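Local coordinates for ATP:cob(I)alamin adenosyltransferase, putative (Burkholderia thailandensis, PDB 2ZHZ), which probably transfers the adenosyl group of ATP to the cobalt of reduced cobalamin, yielding adenosylcobalamin and triphosphate, and works as a homotrimer, at residues T18-G23 with C77-A82; D29-A34 with G139-L144; G113-A118 with V165-A170. All coordinates share one frame; numbering follows the deposited sequence.

Contact 1 of 3, residues T18-G23 with C77-A82; sequences TGLGDG and CIPGHA. With ATP (adenosine-5'-triphosphate), chain G.
The nucleotide-binding N-terminal strand and the hairpin turn after it meet the C-terminal end of helix 56-77 here, where Leu20 and Gly21 lie against Cys77, Ile78 and Pro79. The polar link is Gly21 N to Cys77 O, 2.7 Å, with an N-H...O angle of 147°; the donor stands above the carbonyl plane. Cys77 is the last helical residue before Ile78 leaves helical geometry, so its carbonyl can accept from another part of the chain. Glycine suits position 21 because a CB would point toward segment 77-82 and run into Ile78 CG1, which packs 3.7 Å from Gly21 CA. Leu20 holds CG beside its backbone N (chi1 -68°), and the branch brings CD1 to 4.1 Å from Pro79 CG, the two side chains crossing at about a right angle. Pro79 also offers the CD side of its ring to the Asp22 carboxylate, with CD 3.9 Å from Asp22 CG, although the polar bond of Asp22 OD1 goes to Ser24 OG. A type I turn from Leu20 to Gly23 swings the chain round at this point.

Just before Leu20, the last two residues of the strand, Thr18 and Gly19, hold ATP. Thr18, its OG1 anti to the backbone N (chi1 -171°), gives a hydrogen bond to ATP O2B at 3.1 Å, while Gly19 O accepts from ATP O3' at 3.2 Å and more weakly from O2'. Strand 17-19 pairs antiparallel with strand 25-27 through Thr18 and Val26, Leu20 rests on Val26 and on Ile33 of helix 31-50, and Cys77 packs on Ile36 of that same helix.

Contact 2 of 3, residues D29-A34 with G139-L144; sequences DDARIA and GASEPL. With ATP (adenosine-5'-triphosphate), chain G.
A salt bridge between Arg32 and Glu142 carries this contact. The NE edge of the guanidinium faces the carboxylate, and NE and NH2 converge on a single oxygen, Glu142 OE1, 2.9 Å from NH2 and 3.2 Å from NE. The oxygen lies in the guanidinium plane, yet both nitrogens approach it from the same face of the carboxylate, whose plane is turned 66° from the guanidinium. The arginine chain runs out straight through chi1 and chi2 and then bends at chi3 (-70°), bringing the guanidinium beside Glu142. Arginine suits the place because its third nitrogen, NH1, can donate to Leu76 O at the end of helix 56-77.

Among like charges, Asp30 OD2 comes 3.7 Å from Glu142 OE2, a closeness that the neighbouring arginine probably offsets. Asp30 is the N-cap of helix 31-50 and accepts from Arg32 N at 2.9 Å through that same OD2, as a short carboxylate at this position can.

Van der Waals contact is slight: the Leu144 CD1 methyl lies 4.1 Å from Arg32 NH1, and Ala31 CB approaches Ser141 OG loosely.

The start of helix 31-50 is tied to the chain leaving helix 116-141, on whose Ile135 and Leu138 Leu144 packs, while Ile33 turns to the ATP adenine.

Contact 3 of 3, residues G113-A118 with V165-A170; sequences GGARGA and VLNRAA
In this helix-bundle fold, Asn167 in the last turn of helix 147-169 reaches the loop that starts helix 116-141, joining the end of one helix to the beginning of the other. Its OD1 accepts from Ala115 N at 2.8 Å, the donor lying nearly along the C=O axis, and ND2 donates to Gly113 O at 3.3 Å, in the carbonyl plane and with the acceptor in the amide plane. Asparagine fits because one short, flat group offers the backbone both a donor and an acceptor; ND2 also bonds to Asp174 OD1, helping fix the amide's rotation. Gly114 CA lies 3.3 Å in front of Asn167 OD1, close to the amide plane, where a CB would collide with the oxygen, and its backbone angles, like those of Gly113, suit glycine.

Small side chains let the helices come close. Ala118 sets its CB over one face of the Asn167 amide, 3.5 Å from CG, and 4.1 Å from Leu166 CB. With CG turned away from its own carbonyl carbon (chi1 -70°), Leu166 directs CD1 over Gly117, 3.6 Å from its carbonyl O. Ala115, the N-cap residue, points toward Ala170, and their CB atoms meet at 3.6 Å.

Overall arrangement
Contacts 1 and 2 are neighbouring surface contacts on one side of the chain's centre, touching each other and the same ATP; contact 3, partly buried, lies on the opposite side, its centre about 38 Å from that of contact 1 and about 35 Å from that of contact 2. Leu20 and Pro79 of contact 1 pack on Arg32 of contact 2, and Thr18 and Leu20 meet Ile33, so the two make one continuous patch beside the nucleotide. Helix 116-141 runs from contact 3 at its start to contact 2 at its end. The chemistry differs accordingly: a backbone bond with apolar packing in contact 1, charge in contact 2, and a neutral amide among small residues in contact 3.

Contact 1 of 3, residues T18-G23 with C77-A82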
loop_
_atom_site.group_PDB
_atom_site.type_symbol
_atom_site.label_atom_id
_atom_site.label_comp_id
_atom_site.label_asym_id
_atom_site.label_seq_id
_atom_site.Cartn_x
_atom_site.Cartn_y
_atom_site.Cartn_z
ATOM N N THR B 18 -1.022 17.242 -13.947
ATOM C CA THR B 18 0.044 17.700 -13.069
ATOM C C THR B 18 1.274 17.997 -13.921
ATOM O O THR B 18 1.320 17.648 -15.101
ATOM C CB THR B 18 0.387 16.639 -11.995
ATOM O OG1 THR B 18 1.278 17.209 -11.031
ATOM C CG2 THR B 18 1.045 15.420 -12.631
ATOM N N GLY B 19 2.265 18.651 -13.330
ATOM C CA GLY B 19 3.459 18.981 -14.084
ATOM C C GLY B 19 4.677 18.168 -13.703
ATOM O O GLY B 19 4.803 17.714 -12.567
ATOM N N LEU B 20 5.569 17.974 -14.667
ATOM C CA LEU B 20 6.806 17.242 -14.443
ATOM C C LEU B 20 7.920 18.264 -14.245
ATOM O O LEU B 20 7.743 19.446 -14.547
ATOM C CB LEU B 20 7.116 16.344 -15.641
ATOM C CG LEU B 20 6.143 15.179 -15.845
ATOM C CD1 LEU B 20 6.483 14.440 -17.127
ATOM C CD2 LEU B 20 6.217 14.245 -14.647
ATOM N N GLY B 21 9.061 17.808 -13.742
ATOM C CA GLY B 21 10.182 18.700 -13.492
ATOM C C GLY B 21 10.747 19.465 -14.677
ATOM O O GLY B 21 11.463 20.451 -14.492
ATOM N N ASP B 22 10.436 19.032 -15.892
ATOM C CA ASP B 22 10.950 19.707 -17.077
ATOM C C ASP B 22 9.968 20.738 -17.632
ATOM O O ASP B 22 10.214 21.341 -18.677
ATOM C CB ASP B 22 11.292 18.677 -18.155
ATOM C CG ASP B 22 10.077 17.931 -18.649
ATOM O OD1 ASP B 22 9.017 18.006 -17.992
ATOM O OD2 ASP B 22 10.183 17.257 -19.693
ATOM N N GLY B 23 8.855 20.936 -16.930
ATOM C CA GLY B 23 7.866 21.904 -17.370
ATOM C C GLY B 23 6.684 21.328 -18.125
ATOM O O GLY B 23 5.695 22.022 -18.348
ATOM N N CYS B 77 10.606 12.222 -12.138
ATOM C CA CYS B 77 9.921 13.509 -12.307
ATOM C C CYS B 77 10.547 14.381 -13.389
ATOM O O CYS B 77 9.868 15.206 -14.008
ATOM C CB CYS B 77 9.930 14.296 -10.996
ATOM S SG CYS B 77 8.888 13.627 -9.692
ATOM N N ILE B 78 11.846 14.212 -13.600
ATOM C CA ILE B 78 12.555 14.992 -14.603
ATOM C C ILE B 78 13.066 14.070 -15.702
ATOM O O ILE B 78 14.168 13.532 -15.611
ATOM C CB ILE B 78 13.741 15.739 -13.976
ATOM C CG1 ILE B 78 13.236 16.631 -12.840
ATOM C CG2 ILE B 78 14.456 16.564 -15.038
ATOM C CD1 ILE B 78 14.334 17.359 -12.091
ATOM N N PRO B 79 12.260 13.871 -16.756
ATOM C CA PRO B 79 12.635 13.007 -17.878
ATOM C C PRO B 79 14.048 13.298 -18.379
ATOM O O PRO B 79 14.417 14.456 -18.587
ATOM C CB PRO B 79 11.571 13.325 -18.922
ATOM C CG PRO B 79 10.365 13.615 -18.081
ATOM C CD PRO B 79 10.940 14.486 -16.986
ATOM N N GLY B 80 14.834 12.241 -18.562
ATOM C CA GLY B 80 16.196 12.403 -19.041
ATOM C C GLY B 80 17.190 12.666 -17.928
ATOM O O GLY B 80 18.395 12.737 -18.167
ATOM N N HIS B 81 16.687 12.815 -16.708
ATOM C CA HIS B 81 17.543 13.064 -15.553
ATOM C C HIS B 81 18.077 11.730 -15.033
ATOM O O HIS B 81 17.442 10.691 -15.214
ATOM C CB HIS B 81 16.749 13.787 -14.458
ATOM C CG HIS B 81 17.546 14.085 -13.226
ATOM N ND1 HIS B 81 18.734 14.782 -13.259
ATOM C CD2 HIS B 81 17.318 13.790 -11.925
ATOM C CE1 HIS B 81 19.205 14.903 -12.030
ATOM N NE2 HIS B 81 18.364 14.309 -11.201
ATOM N N ALA B 82 19.247 11.764 -14.403
ATOM C CA ALA B 82 19.861 10.553 -13.869
ATOM C C ALA B 82 20.416 10.790 -12.472
ATOM O O ALA B 82 21.515 11.322 -12.314
ATOM C CB ALA B 82 20.971 10.083 -14.797
HETATM P PG ATP G . -2.145 21.088 -6.567
HETATM O O1G ATP G . -3.474 20.898 -7.260
HETATM O O2G ATP G . -1.820 22.517 -6.243
HETATM O O3G ATP G . -2.042 20.293 -5.281
HETATM P PB ATP G . -0.820 19.075 -8.274
HETATM O O1B ATP G . -1.943 18.178 -7.856
HETATM O O2B ATP G . -0.622 19.245 -9.765
HETATM O O3B ATP G . -0.961 20.570 -7.588
HETATM P PA ATP G . 0.907 18.238 -6.078
HETATM O O1A ATP G . -0.158 17.366 -5.503
HETATM O O2A ATP G . 1.253 19.555 -5.402
HETATM O O3A ATP G . 0.599 18.537 -7.665
HETATM O "O5'" ATP G . 2.222 17.319 -6.148
HETATM C "C5'" ATP G . 3.431 17.812 -6.693
HETATM C "C4'" ATP G . 4.182 16.709 -7.452
HETATM O "O4'" ATP G . 3.696 15.382 -7.145
HETATM C "C3'" ATP G . 4.095 16.900 -8.961
HETATM O "O3'" ATP G . 5.382 17.238 -9.501
HETATM C "C2'" ATP G . 3.539 15.600 -9.525
HETATM O "O2'" ATP G . 4.455 15.021 -10.471
HETATM C "C1'" ATP G . 3.299 14.675 -8.334
HETATM N N9 ATP G . 1.857 14.242 -8.229
HETATM C C8 ATP G . 0.762 15.050 -8.267
HETATM N N7 ATP G . -0.388 14.344 -8.145
HETATM C C5 ATP G . -0.057 13.051 -8.024
HETATM C C6 ATP G . -0.791 11.752 -7.859
HETATM N N6 ATP G . -2.153 11.721 -7.801
HETATM N N1 ATP G . -0.047 10.592 -7.769
HETATM C C2 ATP G . 1.318 10.598 -7.825
HETATM N N3 ATP G . 2.048 11.746 -7.974
HETATM C C4 ATP G . 1.432 12.978 -8.079
#

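Contact 2 of 3, residues D29-A34 with G139-L144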
loop_
_atom_site.group_PDB
_atom_site.type_symbol
_atom_site.label_atom_id
_atom_site.label_comp_id
_atom_site.label_asym_id
_atom_site.label_seq_id
_atom_site.Cartn_x
_atom_site.Cartn_y
_atom_site.Cartn_z
ATOM N N ASP B 29 -3.110 10.048 -14.350
ATOM C CA ASP B 29 -3.139 8.594 -14.490
ATOM C C ASP B 29 -2.047 8.099 -15.443
ATOM O O ASP B 29 -1.999 6.914 -15.792
ATOM C CB ASP B 29 -4.517 8.106 -14.965
ATOM C CG ASP B 29 -4.906 8.649 -16.329
ATOM O OD1 ASP B 29 -5.819 8.057 -16.947
ATOM O OD2 ASP B 29 -4.325 9.659 -16.782
ATOM N N ASP B 30 -1.171 9.011 -15.856
ATOM C CA ASP B 30 -0.064 8.678 -16.753
ATOM C C ASP B 30 0.837 7.653 -16.063
ATOM O O ASP B 30 1.005 7.692 -14.841
ATOM C CB ASP B 30 0.750 9.936 -17.067
ATOM C CG ASP B 30 1.810 9.700 -18.126
ATOM O OD1 ASP B 30 1.488 9.804 -19.327
ATOM O OD2 ASP B 30 2.965 9.402 -17.759
ATOM N N ALA B 31 1.417 6.749 -16.847
ATOM C CA ALA B 31 2.301 5.714 -16.313
ATOM C C ALA B 31 3.460 6.287 -15.496
ATOM O O ALA B 31 3.899 5.682 -14.518
ATOM C CB ALA B 31 2.846 4.857 -17.456
ATOM N N ARG B 32 3.959 7.452 -15.894
ATOM C CA ARG B 32 5.068 8.070 -15.175
ATOM C C ARG B 32 4.627 8.560 -13.793
ATOM O O ARG B 32 5.358 8.426 -12.812
ATOM C CB ARG B 32 5.642 9.239 -15.989
ATOM C CG ARG B 32 6.875 9.889 -15.373
ATOM C CD ARG B 32 7.481 10.936 -16.306
ATOM N NE ARG B 32 8.105 10.333 -17.485
ATOM C CZ ARG B 32 9.330 9.812 -17.509
ATOM N NH1 ARG B 32 10.085 9.813 -16.416
ATOM N NH2 ARG B 32 9.806 9.287 -18.633
ATOM N N ILE B 33 3.426 9.125 -13.718
ATOM C CA ILE B 33 2.909 9.623 -12.450
ATOM C C ILE B 33 2.607 8.450 -11.519
ATOM O O ILE B 33 2.775 8.553 -10.306
ATOM C CB ILE B 33 1.629 10.472 -12.668
ATOM C CG1 ILE B 33 1.959 11.669 -13.568
ATOM C CG2 ILE B 33 1.086 10.964 -11.336
ATOM C CD1 ILE B 33 3.102 12.536 -13.048
ATOM N N ALA B 34 2.166 7.338 -12.093
ATOM C CA ALA B 34 1.873 6.146 -11.308
ATOM C C ALA B 34 3.156 5.593 -10.683
ATOM O O ALA B 34 3.168 5.203 -9.515
ATOM C CB ALA B 34 1.221 5.082 -12.189
ATOM N N GLY B 139 8.918 2.265 -18.350
ATOM C CA GLY B 139 10.038 2.091 -19.260
ATOM C C GLY B 139 9.681 1.434 -20.581
ATOM O O GLY B 139 10.416 1.567 -21.561
ATOM N N ALA B 140 8.561 0.720 -20.615
ATOM C CA ALA B 140 8.125 0.054 -21.835
ATOM C C ALA B 140 7.413 1.023 -22.778
ATOM O O ALA B 140 7.218 0.724 -23.954
ATOM C CB ALA B 140 7.205 -1.112 -21.497
ATOM N N SER B 141 7.028 2.187 -22.266
ATOM C CA SER B 141 6.330 3.172 -23.087
ATOM C C SER B 141 7.120 4.468 -23.222
ATOM O O SER B 141 6.766 5.342 -24.014
ATOM C CB SER B 141 4.952 3.475 -22.493
ATOM O OG SER B 141 5.068 4.053 -21.206
ATOM N N GLU B 142 8.189 4.588 -22.442
ATOM C CA GLU B 142 9.029 5.778 -22.474
ATOM C C GLU B 142 10.483 5.415 -22.200
ATOM O O GLU B 142 10.772 4.625 -21.303
ATOM C CB GLU B 142 8.567 6.784 -21.419
ATOM C CG GLU B 142 7.151 7.298 -21.599
ATOM C CD GLU B 142 6.814 8.394 -20.608
ATOM O OE1 GLU B 142 7.584 9.376 -20.537
ATOM O OE2 GLU B 142 5.787 8.281 -19.905
ATOM N N PRO B 143 11.420 5.990 -22.974
ATOM C CA PRO B 143 12.841 5.692 -22.765
ATOM C C PRO B 143 13.228 6.066 -21.337
ATOM O O PRO B 143 13.044 7.206 -20.911
ATOM C CB PRO B 143 13.537 6.559 -23.816
ATOM C CG PRO B 143 12.593 7.719 -23.978
ATOM C CD PRO B 143 11.246 7.034 -23.998
ATOM N N LEU B 144 13.760 5.098 -20.603
ATOM C CA LEU B 144 14.133 5.319 -19.215
ATOM C C LEU B 144 15.469 4.647 -18.926
ATOM O O LEU B 144 15.826 3.668 -19.579
ATOM C CB LEU B 144 13.043 4.720 -18.316
ATOM C CG LEU B 144 12.942 5.087 -16.838
ATOM C CD1 LEU B 144 12.516 6.541 -16.701
ATOM C CD2 LEU B 144 11.919 4.175 -16.168
HETATM P PG ATP G . -2.145 21.088 -6.567
HETATM O O1G ATP G . -3.474 20.898 -7.260
HETATM O O2G ATP G . -1.820 22.517 -6.243
HETATM O O3G ATP G . -2.042 20.293 -5.281
HETATM P PB ATP G . -0.820 19.075 -8.274
HETATM O O1B ATP G . -1.943 18.178 -7.856
HETATM O O2B ATP G . -0.622 19.245 -9.765
HETATM O O3B ATP G . -0.961 20.570 -7.588
HETATM P PA ATP G . 0.907 18.238 -6.078
HETATM O O1A ATP G . -0.158 17.366 -5.503
HETATM O O2A ATP G . 1.253 19.555 -5.402
HETATM O O3A ATP G . 0.599 18.537 -7.665
HETATM O "O5'" ATP G . 2.222 17.319 -6.148
HETATM C "C5'" ATP G . 3.431 17.812 -6.693
HETATM C "C4'" ATP G . 4.182 16.709 -7.452
HETATM O "O4'" ATP G . 3.696 15.382 -7.145
HETATM C "C3'" ATP G . 4.095 16.900 -8.961
HETATM O "O3'" ATP G . 5.382 17.238 -9.501
HETATM C "C2'" ATP G . 3.539 15.600 -9.525
HETATM O "O2'" ATP G . 4.455 15.021 -10.471
HETATM C "C1'" ATP G . 3.299 14.675 -8.334
HETATM N N9 ATP G . 1.857 14.242 -8.229
HETATM C C8 ATP G . 0.762 15.050 -8.267
HETATM N N7 ATP G . -0.388 14.344 -8.145
HETATM C C5 ATP G . -0.057 13.051 -8.024
HETATM C C6 ATP G . -0.791 11.752 -7.859
HETATM N N6 ATP G . -2.153 11.721 -7.801
HETATM N N1 ATP G . -0.047 10.592 -7.769
HETATM C C2 ATP G . 1.318 10.598 -7.825
HETATM N N3 ATP G . 2.048 11.746 -7.974
HETATM C C4 ATP G . 1.432 12.978 -8.079
#

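Contact 3 of 3, residues G113-A118 with V165-A170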
loop_
_atom_site.group_PDB
_atom_site.type_symbol
_atom_site.label_atom_id
_atom_site.label_comp_id
_atom_site.label_asym_id
_atom_site.label_seq_id
_atom_site.Cartn_x
_atom_site.Cartn_y
_atom_site.Cartn_z
ATOM N N GLY B 113 6.002 -12.119 7.906
ATOM C CA GLY B 113 5.518 -11.865 9.251
ATOM C C GLY B 113 6.573 -12.100 10.312
ATOM O O GLY B 113 7.755 -12.228 10.000
ATOM N N GLY B 114 6.140 -12.166 11.567
ATOM C CA GLY B 114 7.062 -12.371 12.674
ATOM C C GLY B 114 6.969 -11.191 13.618
ATOM O O GLY B 114 5.871 -10.788 13.994
ATOM N N ALA B 115 8.110 -10.631 14.010
ATOM C CA ALA B 115 8.098 -9.471 14.891
ATOM C C ALA B 115 7.440 -8.346 14.094
ATOM O O ALA B 115 7.497 -8.349 12.864
ATOM C CB ALA B 115 9.524 -9.088 15.280
ATOM N N ARG B 116 6.815 -7.393 14.777
ATOM C CA ARG B 116 6.148 -6.293 14.083
ATOM C C ARG B 116 7.052 -5.602 13.065
ATOM O O ARG B 116 6.610 -5.252 11.972
ATOM C CB ARG B 116 5.620 -5.264 15.084
ATOM C CG ARG B 116 4.829 -4.124 14.446
ATOM C CD ARG B 116 4.090 -3.338 15.518
ATOM N NE ARG B 116 3.118 -4.185 16.209
ATOM C CZ ARG B 116 2.761 -4.042 17.482
ATOM N NH1 ARG B 116 3.297 -3.081 18.221
ATOM N NH2 ARG B 116 1.866 -4.865 18.018
ATOM N N GLY B 117 8.316 -5.402 13.424
ATOM C CA GLY B 117 9.240 -4.754 12.509
ATOM C C GLY B 117 9.493 -5.581 11.259
ATOM O O GLY B 117 9.523 -5.052 10.144
ATOM N N ALA B 118 9.688 -6.882 11.439
ATOM C CA ALA B 118 9.931 -7.774 10.308
ATOM C C ALA B 118 8.699 -7.835 9.411
ATOM O O ALA B 118 8.813 -7.918 8.185
ATOM C CB ALA B 118 10.275 -9.173 10.805
ATOM N N VAL B 165 16.623 -10.248 9.447
ATOM C CA VAL B 165 17.507 -9.622 10.424
ATOM C C VAL B 165 16.692 -9.125 11.610
ATOM O O VAL B 165 17.099 -9.286 12.764
ATOM C CB VAL B 165 18.262 -8.421 9.810
ATOM C CG1 VAL B 165 18.967 -7.628 10.905
ATOM C CG2 VAL B 165 19.266 -8.912 8.784
ATOM N N LEU B 166 15.537 -8.526 11.327
ATOM C CA LEU B 166 14.673 -7.999 12.379
ATOM C C LEU B 166 14.021 -9.072 13.245
ATOM O O LEU B 166 13.779 -8.848 14.433
ATOM C CB LEU B 166 13.604 -7.075 11.778
ATOM C CG LEU B 166 14.172 -5.749 11.251
ATOM C CD1 LEU B 166 13.065 -4.902 10.623
ATOM C CD2 LEU B 166 14.830 -4.990 12.399
ATOM N N ASN B 167 13.718 -10.228 12.666
ATOM C CA ASN B 167 13.127 -11.296 13.463
ATOM C C ASN B 167 14.175 -11.800 14.456
ATOM O O ASN B 167 13.862 -12.091 15.613
ATOM C CB ASN B 167 12.635 -12.445 12.576
ATOM C CG ASN B 167 11.187 -12.262 12.138
ATOM O OD1 ASN B 167 10.351 -11.806 12.920
ATOM N ND2 ASN B 167 10.882 -12.634 10.897
ATOM N N ARG B 168 15.422 -11.885 14.003
ATOM C CA ARG B 168 16.527 -12.339 14.850
ATOM C C ARG B 168 16.745 -11.338 15.982
ATOM O O ARG B 168 16.886 -11.711 17.148
ATOM C CB ARG B 168 17.815 -12.441 14.030
ATOM C CG ARG B 168 17.677 -13.200 12.725
ATOM C CD ARG B 168 17.781 -14.700 12.914
ATOM N NE ARG B 168 19.131 -15.104 13.294
ATOM C CZ ARG B 168 19.554 -16.364 13.319
ATOM N NH1 ARG B 168 18.730 -17.351 12.983
ATOM N NH2 ARG B 168 20.802 -16.640 13.676
ATOM N N ALA B 169 16.771 -10.060 15.618
ATOM C CA ALA B 169 16.984 -8.979 16.571
ATOM C C ALA B 169 15.941 -8.977 17.680
ATOM O O ALA B 169 16.236 -8.605 18.816
ATOM C CB ALA B 169 16.974 -7.640 15.846
ATOM N N ALA B 170 14.723 -9.391 17.347
ATOM C CA ALA B 170 13.637 -9.428 18.323
ATOM C C ALA B 170 13.704 -10.700 19.162
ATOM O O ALA B 170 12.901 -10.894 20.074
ATOM C CB ALA B 170 12.293 -9.338 17.614
#